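Protein (CD58) (Homo sapiens, PDB 1CCZ) serves as lymphocyte function-associated antigen 3, a cell-surface glycoprotein of immunoglobulin fold that binds the adhesion receptor CD2. Local coordinates at residues A[23-31]-A[70-80]; A[143-151]-A[162-170]. One frame throughout, in Å; residues are numbered along the deposited sequence.

Contact 1. Residues A[23-31]-A[70-80]; sequences LKEVLWKKQ and SDEDEYEMESP
Strands 26-30 and 73-78 run antiparallel at 163°, 4.6 Å apart, with Leu-27 facing Glu-78 and Lys-29 facing Glu-76 as hydrogen-bonded pairs, each closed by two N-H to carbonyl bonds. On the inner face, Met-77 lies over the six-membered ring of Trp-28, its CB 3.4 Å from the ring centroid and almost straight above it. A bend at chi2 (-124°) turns SD off toward Val-26, whose CG2 lies 3.6 Å from Met-77 CG. Trp-28 NE1 donates a hydrogen bond to Gly-60 O.

On the same face Lys-30 runs alongside Tyr-75, CG above one side of the ring. The chain is extended until its last torsion (chi4 -82°), which turns NZ to Ser-70 O and to the anti lone pair of Asp-73 OD2, both at 2.8 Å. Tyr-75 OH donates to Asp-71 O (2.8 Å), four residues earlier: the tyrosine corner of immunoglobulin domains, beside which Asp-71 pairs with Arg-52 as is usual in V-type domains. At the far end Ser-79 OG gives its proton to Glu-25 O over 2.6 Å.

The other face is charged: Lys-29 NZ reaches Glu-78 OE2 in a weak salt bridge of 3.3 Å. Gln-31 N bonds Glu-74 O and, weakly, OE2 of Glu-76, whose side chain folds back to it. Met-77 stands two places after the corner tyrosine, where such domains usually carry a disulfide cysteine; here a methionine packs on the indole, while the acid-base pairs opposite are consistent with a charged surface for meeting CD2.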
loop_
_atom_site.group_PDB
_atom_site.type_symbol
_atom_site.label_atom_id
_atom_site.label_comp_id
_atom_site.label_asym_id
_atom_site.label_seq_id
_atom_site.Cartn_x
_atom_site.Cartn_y
_atom_site.Cartn_z
ATOM N N LEU A 23 -17.111 0.577 24.133
ATOM C CA LEU A 23 -17.831 -0.576 23.648
ATOM C C LEU A 23 -17.762 -1.628 24.737
ATOM O O LEU A 23 -16.752 -1.723 25.431
ATOM C CB LEU A 23 -17.148 -1.090 22.384
ATOM C CG LEU A 23 -17.378 -0.230 21.135
ATOM C CD1 LEU A 23 -16.767 1.155 21.314
ATOM C CD2 LEU A 23 -16.770 -0.929 19.923
ATOM N N LYS A 24 -18.828 -2.401 24.912
ATOM C CA LYS A 24 -18.795 -3.463 25.902
ATOM C C LYS A 24 -18.266 -4.677 25.169
ATOM O O LYS A 24 -17.451 -5.426 25.693
ATOM C CB LYS A 24 -20.184 -3.768 26.460
ATOM C CG LYS A 24 -20.417 -3.216 27.847
ATOM C CD LYS A 24 -20.848 -1.762 27.752
ATOM C CE LYS A 24 -20.478 -0.968 29.002
ATOM N NZ LYS A 24 -20.668 -1.744 30.276
ATOM N N GLU A 25 -18.748 -4.872 23.948
ATOM C CA GLU A 25 -18.325 -5.989 23.129
ATOM C C GLU A 25 -18.092 -5.501 21.707
ATOM O O GLU A 25 -18.653 -4.490 21.293
ATOM C CB GLU A 25 -19.383 -7.086 23.141
ATOM C CG GLU A 25 -19.698 -7.599 24.534
ATOM C CD GLU A 25 -20.803 -8.634 24.523
ATOM O OE1 GLU A 25 -21.993 -8.242 24.451
ATOM O OE2 GLU A 25 -20.486 -9.844 24.572
ATOM N N VAL A 26 -17.241 -6.210 20.969
ATOM C CA VAL A 26 -16.941 -5.837 19.593
ATOM C C VAL A 26 -16.542 -7.073 18.826
ATOM O O VAL A 26 -15.921 -7.972 19.375
ATOM C CB VAL A 26 -15.795 -4.771 19.506
ATOM C CG1 VAL A 26 -14.519 -5.315 20.049
ATOM C CG2 VAL A 26 -15.568 -4.382 18.076
ATOM N N LEU A 27 -16.929 -7.136 17.562
ATOM C CA LEU A 27 -16.586 -8.272 16.721
ATOM C C LEU A 27 -16.026 -7.757 15.376
ATOM O O LEU A 27 -16.591 -6.831 14.769
ATOM C CB LEU A 27 -17.826 -9.132 16.464
ATOM C CG LEU A 27 -17.670 -10.329 15.523
ATOM C CD1 LEU A 27 -16.662 -11.313 16.091
ATOM C CD2 LEU A 27 -19.006 -11.015 15.350
ATOM N N TRP A 28 -14.908 -8.345 14.936
ATOM C CA TRP A 28 -14.287 -7.973 13.676
ATOM C C TRP A 28 -14.335 -9.170 12.761
ATOM O O TRP A 28 -14.015 -10.308 13.174
ATOM C CB TRP A 28 -12.835 -7.567 13.878
ATOM C CG TRP A 28 -12.699 -6.161 14.310
ATOM C CD1 TRP A 28 -12.588 -5.707 15.592
ATOM C CD2 TRP A 28 -12.623 -5.003 13.461
ATOM N NE1 TRP A 28 -12.443 -4.341 15.596
ATOM C CE2 TRP A 28 -12.460 -3.882 14.304
ATOM C CE3 TRP A 28 -12.674 -4.808 12.073
ATOM C CZ2 TRP A 28 -12.347 -2.577 13.806
ATOM C CZ3 TRP A 28 -12.564 -3.509 11.578
ATOM C CH2 TRP A 28 -12.401 -2.412 12.445
ATOM N N LYS A 29 -14.752 -8.915 11.520
ATOM C CA LYS A 29 -14.840 -9.962 10.520
ATOM C C LYS A 29 -14.054 -9.562 9.281
ATOM O O LYS A 29 -13.938 -8.376 8.970
ATOM C CB LYS A 29 -16.295 -10.211 10.129
ATOM C CG LYS A 29 -17.107 -10.972 11.162
ATOM C CD LYS A 29 -18.582 -10.941 10.799
ATOM C CE LYS A 29 -19.403 -11.892 11.670
ATOM N NZ LYS A 29 -20.866 -11.805 11.364
ATOM N N LYS A 30 -13.506 -10.570 8.610
ATOM C CA LYS A 30 -12.754 -10.408 7.365
ATOM C C LYS A 30 -13.686 -11.116 6.398
ATOM O O LYS A 30 -13.723 -12.349 6.341
ATOM C CB LYS A 30 -11.423 -11.145 7.445
ATOM C CG LYS A 30 -10.613 -11.162 6.153
ATOM C CD LYS A 30 -9.379 -12.032 6.341
ATOM C CE LYS A 30 -8.320 -11.766 5.294
ATOM N NZ LYS A 30 -8.637 -12.519 4.059
ATOM N N GLN A 31 -14.451 -10.325 5.656
ATOM C CA GLN A 31 -15.433 -10.884 4.752
ATOM C C GLN A 31 -16.524 -11.353 5.713
ATOM O O GLN A 31 -17.101 -10.550 6.447
ATOM C CB GLN A 31 -14.861 -12.083 3.978
ATOM C CG GLN A 31 -14.168 -11.730 2.662
ATOM C CD GLN A 31 -15.022 -10.858 1.745
ATOM O OE1 GLN A 31 -15.687 -9.914 2.197
ATOM N NE2 GLN A 31 -15.007 -11.168 0.448
ATOM N N SER A 70 -2.699 -12.451 1.815
ATOM C CA SER A 70 -4.006 -13.042 2.074
ATOM C C SER A 70 -4.847 -12.105 2.950
ATOM O O SER A 70 -6.079 -12.180 2.952
ATOM C CB SER A 70 -3.840 -14.406 2.746
ATOM O OG SER A 70 -2.695 -14.426 3.581
ATOM N N ASP A 71 -4.172 -11.207 3.669
ATOM C CA ASP A 71 -4.846 -10.241 4.532
ATOM C C ASP A 71 -5.588 -9.160 3.777
ATOM O O ASP A 71 -6.374 -8.417 4.363
ATOM C CB ASP A 71 -3.852 -9.571 5.459
ATOM C CG ASP A 71 -3.349 -10.499 6.511
ATOM O OD1 ASP A 71 -4.021 -11.520 6.772
ATOM O OD2 ASP A 71 -2.283 -10.212 7.076
ATOM N N GLU A 72 -5.324 -9.048 2.482
ATOM C CA GLU A 72 -6.005 -8.042 1.674
ATOM C C GLU A 72 -7.465 -8.449 1.582
ATOM O O GLU A 72 -7.791 -9.527 1.077
ATOM C CB GLU A 72 -5.418 -7.983 0.272
ATOM C CG GLU A 72 -6.167 -7.026 -0.618
ATOM C CD GLU A 72 -5.323 -6.547 -1.775
ATOM O OE1 GLU A 72 -4.117 -6.298 -1.568
ATOM O OE2 GLU A 72 -5.870 -6.421 -2.888
ATOM N N ASP A 73 -8.350 -7.580 2.038
ATOM C CA ASP A 73 -9.751 -7.948 2.044
ATOM C C ASP A 73 -10.569 -6.843 2.666
ATOM O O ASP A 73 -10.042 -5.802 3.070
ATOM C CB ASP A 73 -9.914 -9.205 2.901
ATOM C CG ASP A 73 -10.865 -10.192 2.311
ATOM O OD1 ASP A 73 -11.800 -9.765 1.599
ATOM O OD2 ASP A 73 -10.676 -11.401 2.562
ATOM N N GLU A 74 -11.873 -7.076 2.732
ATOM C CA GLU A 74 -12.751 -6.137 3.381
ATOM C C GLU A 74 -12.953 -6.662 4.798
ATOM O O GLU A 74 -13.128 -7.864 4.999
ATOM C CB GLU A 74 -14.090 -6.070 2.689
ATOM C CG GLU A 74 -14.819 -4.808 3.055
ATOM C CD GLU A 74 -16.296 -5.012 3.193
ATOM O OE1 GLU A 74 -16.772 -6.151 2.996
ATOM O OE2 GLU A 74 -16.983 -4.019 3.502
ATOM N N TYR A 75 -12.906 -5.758 5.771
ATOM C CA TYR A 75 -13.086 -6.101 7.174
ATOM C C TYR A 75 -14.232 -5.249 7.680
ATOM O O TYR A 75 -14.384 -4.084 7.283
ATOM C CB TYR A 75 -11.831 -5.790 7.989
ATOM C CG TYR A 75 -10.649 -6.682 7.688
ATOM C CD1 TYR A 75 -9.954 -6.574 6.470
ATOM C CD2 TYR A 75 -10.211 -7.628 8.619
ATOM C CE1 TYR A 75 -8.846 -7.387 6.189
ATOM C CE2 TYR A 75 -9.107 -8.445 8.350
ATOM C CZ TYR A 75 -8.432 -8.313 7.131
ATOM O OH TYR A 75 -7.332 -9.093 6.876
ATOM N N GLU A 76 -15.036 -5.840 8.559
ATOM C CA GLU A 76 -16.184 -5.142 9.121
ATOM C C GLU A 76 -16.201 -5.271 10.650
ATOM O O GLU A 76 -15.915 -6.334 11.204
ATOM C CB GLU A 76 -17.475 -5.719 8.518
ATOM C CG GLU A 76 -17.384 -6.027 7.024
ATOM C CD GLU A 76 -16.859 -7.436 6.723
ATOM O OE1 GLU A 76 -17.052 -8.337 7.566
ATOM O OE2 GLU A 76 -16.253 -7.652 5.640
ATOM N N MET A 77 -16.520 -4.174 11.316
ATOM C CA MET A 77 -16.596 -4.144 12.765
ATOM C C MET A 77 -18.038 -4.026 13.201
ATOM O O MET A 77 -18.785 -3.235 12.635
ATOM C CB MET A 77 -15.849 -2.929 13.306
ATOM C CG MET A 77 -15.684 -2.929 14.815
ATOM S SD MET A 77 -16.346 -1.441 15.601
ATOM C CE MET A 77 -18.085 -1.866 15.579
ATOM N N GLU A 78 -18.449 -4.809 14.186
ATOM C CA GLU A 78 -19.805 -4.659 14.683
ATOM C C GLU A 78 -19.785 -4.660 16.184
ATOM O O GLU A 78 -18.956 -5.343 16.805
ATOM C CB GLU A 78 -20.733 -5.751 14.179
ATOM C CG GLU A 78 -20.188 -7.121 14.209
ATOM C CD GLU A 78 -21.242 -8.118 13.794
ATOM O OE1 GLU A 78 -22.236 -8.242 14.533
ATOM O OE2 GLU A 78 -21.096 -8.769 12.735
ATOM N N SER A 79 -20.685 -3.866 16.755
ATOM C CA SER A 79 -20.826 -3.729 18.200
ATOM C C SER A 79 -22.324 -3.568 18.451
ATOM O O SER A 79 -22.999 -2.894 17.679
ATOM C CB SER A 79 -20.071 -2.500 18.678
ATOM O OG SER A 79 -19.892 -2.554 20.079
ATOM N N PRO A 80 -22.861 -4.169 19.537
ATOM C CA PRO A 80 -24.297 -4.074 19.833
ATOM C C PRO A 80 -24.936 -2.691 19.821
ATOM O O PRO A 80 -26.016 -2.527 19.255
ATOM C CB PRO A 80 -24.433 -4.758 21.189
ATOM C CG PRO A 80 -23.273 -5.697 21.245
ATOM C CD PRO A 80 -22.157 -4.960 20.560
#

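Contact 2. Residues A[143-151]-A[162-170]; sequences WTNLRAPFK and SEMEVVNCP
Phe-150 and Glu-165 form one hydrogen-bonded antiparallel pair, each backbone N reaching the other's carbonyl O; Phe-150 N to Glu-165 O and Glu-165 N to Phe-150 O both measure 2.9 Å. Beyond this pair the chains diverge and a water takes over the ladder, donating to Ala-148 O (3.0 Å) and accepting from Val-167 N (3.0 Å). Ala-148 O has a second donor in Gln-126 NE2, which also holds Asn-145 O. Within the loop Asn-145 OD1 uses an in-plane lone pair for Arg-147 N at 2.9 Å, an Asx turn. Met-164 N, directed away from strand 150-156 at the edge of the sheet, is met by Glu-163 OE1 at 2.9 Å through the anti lone pair. Met-164 CE sits against Lys-151 CB and CD, the two chains crossing at a slant; Lys-151 bends at chi4 (-96°), its ammonium in a cation-pi contact with Tyr-125.

Apolar groups fill the widening gap. Val-167 sends CG2 to Phe-150 CD2 (3.6 Å) and CG1 obliquely to the six-membered ring of Trp-143, while CB meets the Leu-146 methyls; Leu-146 CD2 in turn lies over a face of that indole. Cys-169 SG, bonded to Cys-105, approaches Trp-143 CZ2 at 3.7 Å. Where the hairpin of this C2-type domain splays apart, a water and the Gln-126 amide take up the Ala-148 and Asn-145 carbonyls and the Val-167 N-H, and valine, tryptophan and a disulfide sulfur anchor the C-terminal tail.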
loop_
_atom_site.group_PDB
_atom_site.type_symbol
_atom_site.label_atom_id
_atom_site.label_comp_id
_atom_site.label_asym_id
_atom_site.label_seq_id
_atom_site.Cartn_x
_atom_site.Cartn_y
_atom_site.Cartn_z
ATOM N N TRP A 143 13.673 10.323 -26.364
ATOM C CA TRP A 143 13.995 11.691 -25.993
ATOM C C TRP A 143 14.164 12.661 -27.159
ATOM O O TRP A 143 14.496 12.278 -28.286
ATOM C CB TRP A 143 15.223 11.732 -25.058
ATOM C CG TRP A 143 16.544 11.360 -25.685
ATOM C CD1 TRP A 143 17.317 12.144 -26.510
ATOM C CD2 TRP A 143 17.262 10.127 -25.516
ATOM N NE1 TRP A 143 18.465 11.475 -26.864
ATOM C CE2 TRP A 143 18.465 10.237 -26.273
ATOM C CE3 TRP A 143 17.012 8.944 -24.803
ATOM C CZ2 TRP A 143 19.415 9.206 -26.338
ATOM C CZ3 TRP A 143 17.957 7.918 -24.863
ATOM C CH2 TRP A 143 19.146 8.057 -25.629
ATOM N N THR A 144 13.910 13.927 -26.874
ATOM C CA THR A 144 14.037 14.960 -27.880
ATOM C C THR A 144 15.313 15.742 -27.605
ATOM O O THR A 144 15.915 16.288 -28.523
ATOM C CB THR A 144 12.819 15.902 -27.850
ATOM O OG1 THR A 144 12.857 16.729 -26.673
ATOM C CG2 THR A 144 11.542 15.089 -27.842
ATOM N N ASN A 145 15.729 15.778 -26.340
ATOM C CA ASN A 145 16.940 16.492 -25.955
ATOM C C ASN A 145 17.598 15.883 -24.717
ATOM O O ASN A 145 16.972 15.107 -23.985
ATOM C CB ASN A 145 16.621 17.951 -25.671
ATOM C CG ASN A 145 15.999 18.148 -24.324
ATOM O OD1 ASN A 145 16.696 18.323 -23.333
ATOM N ND2 ASN A 145 14.673 18.118 -24.272
ATOM N N LEU A 146 18.861 16.247 -24.488
ATOM C CA LEU A 146 19.611 15.750 -23.345
ATOM C C LEU A 146 20.198 16.906 -22.550
ATOM O O LEU A 146 21.311 16.829 -22.047
ATOM C CB LEU A 146 20.712 14.800 -23.817
ATOM C CG LEU A 146 20.160 13.527 -24.478
ATOM C CD1 LEU A 146 21.300 12.670 -24.964
ATOM C CD2 LEU A 146 19.303 12.747 -23.497
ATOM N N ARG A 147 19.435 17.979 -22.425
ATOM C CA ARG A 147 19.895 19.147 -21.689
ATOM C C ARG A 147 19.900 18.949 -20.170
ATOM O O ARG A 147 20.503 19.730 -19.435
ATOM C CB ARG A 147 19.027 20.357 -22.038
ATOM C CG ARG A 147 19.179 20.851 -23.469
ATOM C CD ARG A 147 18.499 22.207 -23.633
ATOM N NE ARG A 147 17.041 22.114 -23.529
ATOM C CZ ARG A 147 16.238 21.744 -24.530
ATOM N NH1 ARG A 147 16.742 21.427 -25.724
ATOM N NH2 ARG A 147 14.924 21.680 -24.337
ATOM N N ALA A 148 19.205 17.924 -19.693
ATOM C CA ALA A 148 19.168 17.649 -18.262
ATOM C C ALA A 148 19.114 16.142 -18.044
ATOM O O ALA A 148 18.746 15.393 -18.938
ATOM C CB ALA A 148 17.960 18.304 -17.631
ATOM N N PRO A 149 19.540 15.677 -16.865
ATOM C CA PRO A 149 19.486 14.234 -16.617
ATOM C C PRO A 149 18.029 13.786 -16.475
ATOM O O PRO A 149 17.128 14.608 -16.351
ATOM C CB PRO A 149 20.265 14.052 -15.313
ATOM C CG PRO A 149 20.269 15.386 -14.666
ATOM C CD PRO A 149 20.130 16.424 -15.742
ATOM N N PHE A 150 17.803 12.478 -16.511
ATOM C CA PHE A 150 16.460 11.937 -16.360
ATOM C C PHE A 150 16.269 11.394 -14.953
ATOM O O PHE A 150 17.195 10.832 -14.366
ATOM C CB PHE A 150 16.245 10.809 -17.349
ATOM C CG PHE A 150 16.090 11.273 -18.750
ATOM C CD1 PHE A 150 14.852 11.697 -19.216
ATOM C CD2 PHE A 150 17.182 11.291 -19.611
ATOM C CE1 PHE A 150 14.698 12.135 -20.526
ATOM C CE2 PHE A 150 17.044 11.728 -20.933
ATOM C CZ PHE A 150 15.794 12.151 -21.389
ATOM N N LYS A 151 15.080 11.579 -14.403
ATOM C CA LYS A 151 14.785 11.048 -13.091
ATOM C C LYS A 151 13.582 10.151 -13.281
ATOM O O LYS A 151 12.591 10.536 -13.923
ATOM C CB LYS A 151 14.435 12.135 -12.098
ATOM C CG LYS A 151 13.965 11.602 -10.757
ATOM C CD LYS A 151 13.920 12.747 -9.769
ATOM C CE LYS A 151 13.331 12.327 -8.440
ATOM N NZ LYS A 151 11.874 12.633 -8.343
ATOM N N SER A 162 13.552 6.545 -6.323
ATOM C CA SER A 162 13.862 7.063 -7.635
ATOM C C SER A 162 15.329 6.881 -7.964
ATOM O O SER A 162 16.152 6.540 -7.115
ATOM C CB SER A 162 13.457 8.529 -7.720
ATOM O OG SER A 162 14.106 9.257 -6.713
ATOM N N GLU A 163 15.635 7.066 -9.233
ATOM C CA GLU A 163 16.987 6.950 -9.719
ATOM C C GLU A 163 17.137 8.123 -10.665
ATOM O O GLU A 163 16.177 8.541 -11.299
ATOM C CB GLU A 163 17.173 5.638 -10.481
ATOM C CG GLU A 163 18.554 5.464 -11.102
ATOM C CD GLU A 163 19.657 5.538 -10.059
ATOM O OE1 GLU A 163 19.991 6.654 -9.586
ATOM O OE2 GLU A 163 20.191 4.470 -9.702
ATOM N N MET A 164 18.333 8.678 -10.733
ATOM C CA MET A 164 18.576 9.782 -11.634
ATOM C C MET A 164 19.811 9.415 -12.457
ATOM O O MET A 164 20.794 8.930 -11.909
ATOM C CB MET A 164 18.810 11.051 -10.831
ATOM C CG MET A 164 18.926 12.262 -11.707
ATOM S SD MET A 164 18.810 13.765 -10.773
ATOM C CE MET A 164 17.019 14.148 -10.925
ATOM N N GLU A 165 19.758 9.611 -13.772
ATOM C CA GLU A 165 20.902 9.275 -14.616
ATOM C C GLU A 165 21.105 10.261 -15.751
ATOM O O GLU A 165 20.143 10.791 -16.295
ATOM C CB GLU A 165 20.743 7.880 -15.227
ATOM C CG GLU A 165 20.664 6.728 -14.228
ATOM C CD GLU A 165 21.918 6.557 -13.386
ATOM O OE1 GLU A 165 22.999 7.080 -13.751
ATOM O OE2 GLU A 165 21.819 5.893 -12.339
ATOM N N VAL A 166 22.365 10.506 -16.102
ATOM C CA VAL A 166 22.700 11.378 -17.227
ATOM C C VAL A 166 22.916 10.421 -18.413
ATOM O O VAL A 166 23.663 9.442 -18.295
ATOM C CB VAL A 166 24.030 12.189 -16.970
ATOM C CG1 VAL A 166 24.393 13.023 -18.199
ATOM C CG2 VAL A 166 23.875 13.086 -15.794
ATOM N N VAL A 167 22.241 10.671 -19.535
ATOM C CA VAL A 167 22.410 9.827 -20.728
ATOM C C VAL A 167 23.727 10.188 -21.433
ATOM O O VAL A 167 23.998 11.363 -21.702
ATOM C CB VAL A 167 21.227 10.002 -21.724
ATOM C CG1 VAL A 167 21.503 9.248 -23.001
ATOM C CG2 VAL A 167 19.941 9.511 -21.082
ATOM N N ASN A 168 24.539 9.178 -21.725
ATOM C CA ASN A 168 25.843 9.375 -22.371
ATOM C C ASN A 168 25.812 8.838 -23.803
ATOM O O ASN A 168 26.030 7.643 -24.031
ATOM C CB ASN A 168 26.928 8.653 -21.535
ATOM C CG ASN A 168 28.275 8.552 -22.243
ATOM O OD1 ASN A 168 28.741 9.513 -22.851
ATOM N ND2 ASN A 168 28.907 7.386 -22.150
ATOM N N CYS A 169 25.539 9.730 -24.755
ATOM C CA CYS A 169 25.461 9.375 -26.174
ATOM C C CYS A 169 26.255 10.356 -27.050
ATOM O O CYS A 169 26.342 11.563 -26.752
ATOM C CB CYS A 169 24.002 9.376 -26.650
ATOM S SG CYS A 169 22.957 8.016 -26.033
ATOM N N PRO A 170 26.818 9.853 -28.164
ATOM C CA PRO A 170 27.596 10.714 -29.062
ATOM C C PRO A 170 26.678 11.793 -29.613
ATOM O O PRO A 170 25.501 11.520 -29.869
ATOM C CB PRO A 170 28.073 9.770 -30.158
ATOM C CG PRO A 170 27.821 8.401 -29.655
ATOM C CD PRO A 170 26.728 8.469 -28.659
HETATM O O HOH W 1 20.609 13.161 -19.639
#

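How the contacts relate
The two contacts follow one another along the chain and share no strand or sheet: contact 1 closes at residue 80, well before contact 2 opens at 143. Their centres are 50 Å apart, on opposite sides of the chain's centre, and their nearest atoms about 22 Å apart. Contact 1 pairs neighbouring strands inside the six-stranded sheet of the N-terminal V-type domain; contact 2 begins at the open end of the hairpin 150-156/159-165, at one side of the four-stranded sheet of the C2-type domain. Each thus belongs to its own immunoglobulin domain of an elongated molecule, one probably near the CD2-binding surface, the other at the C-terminal end.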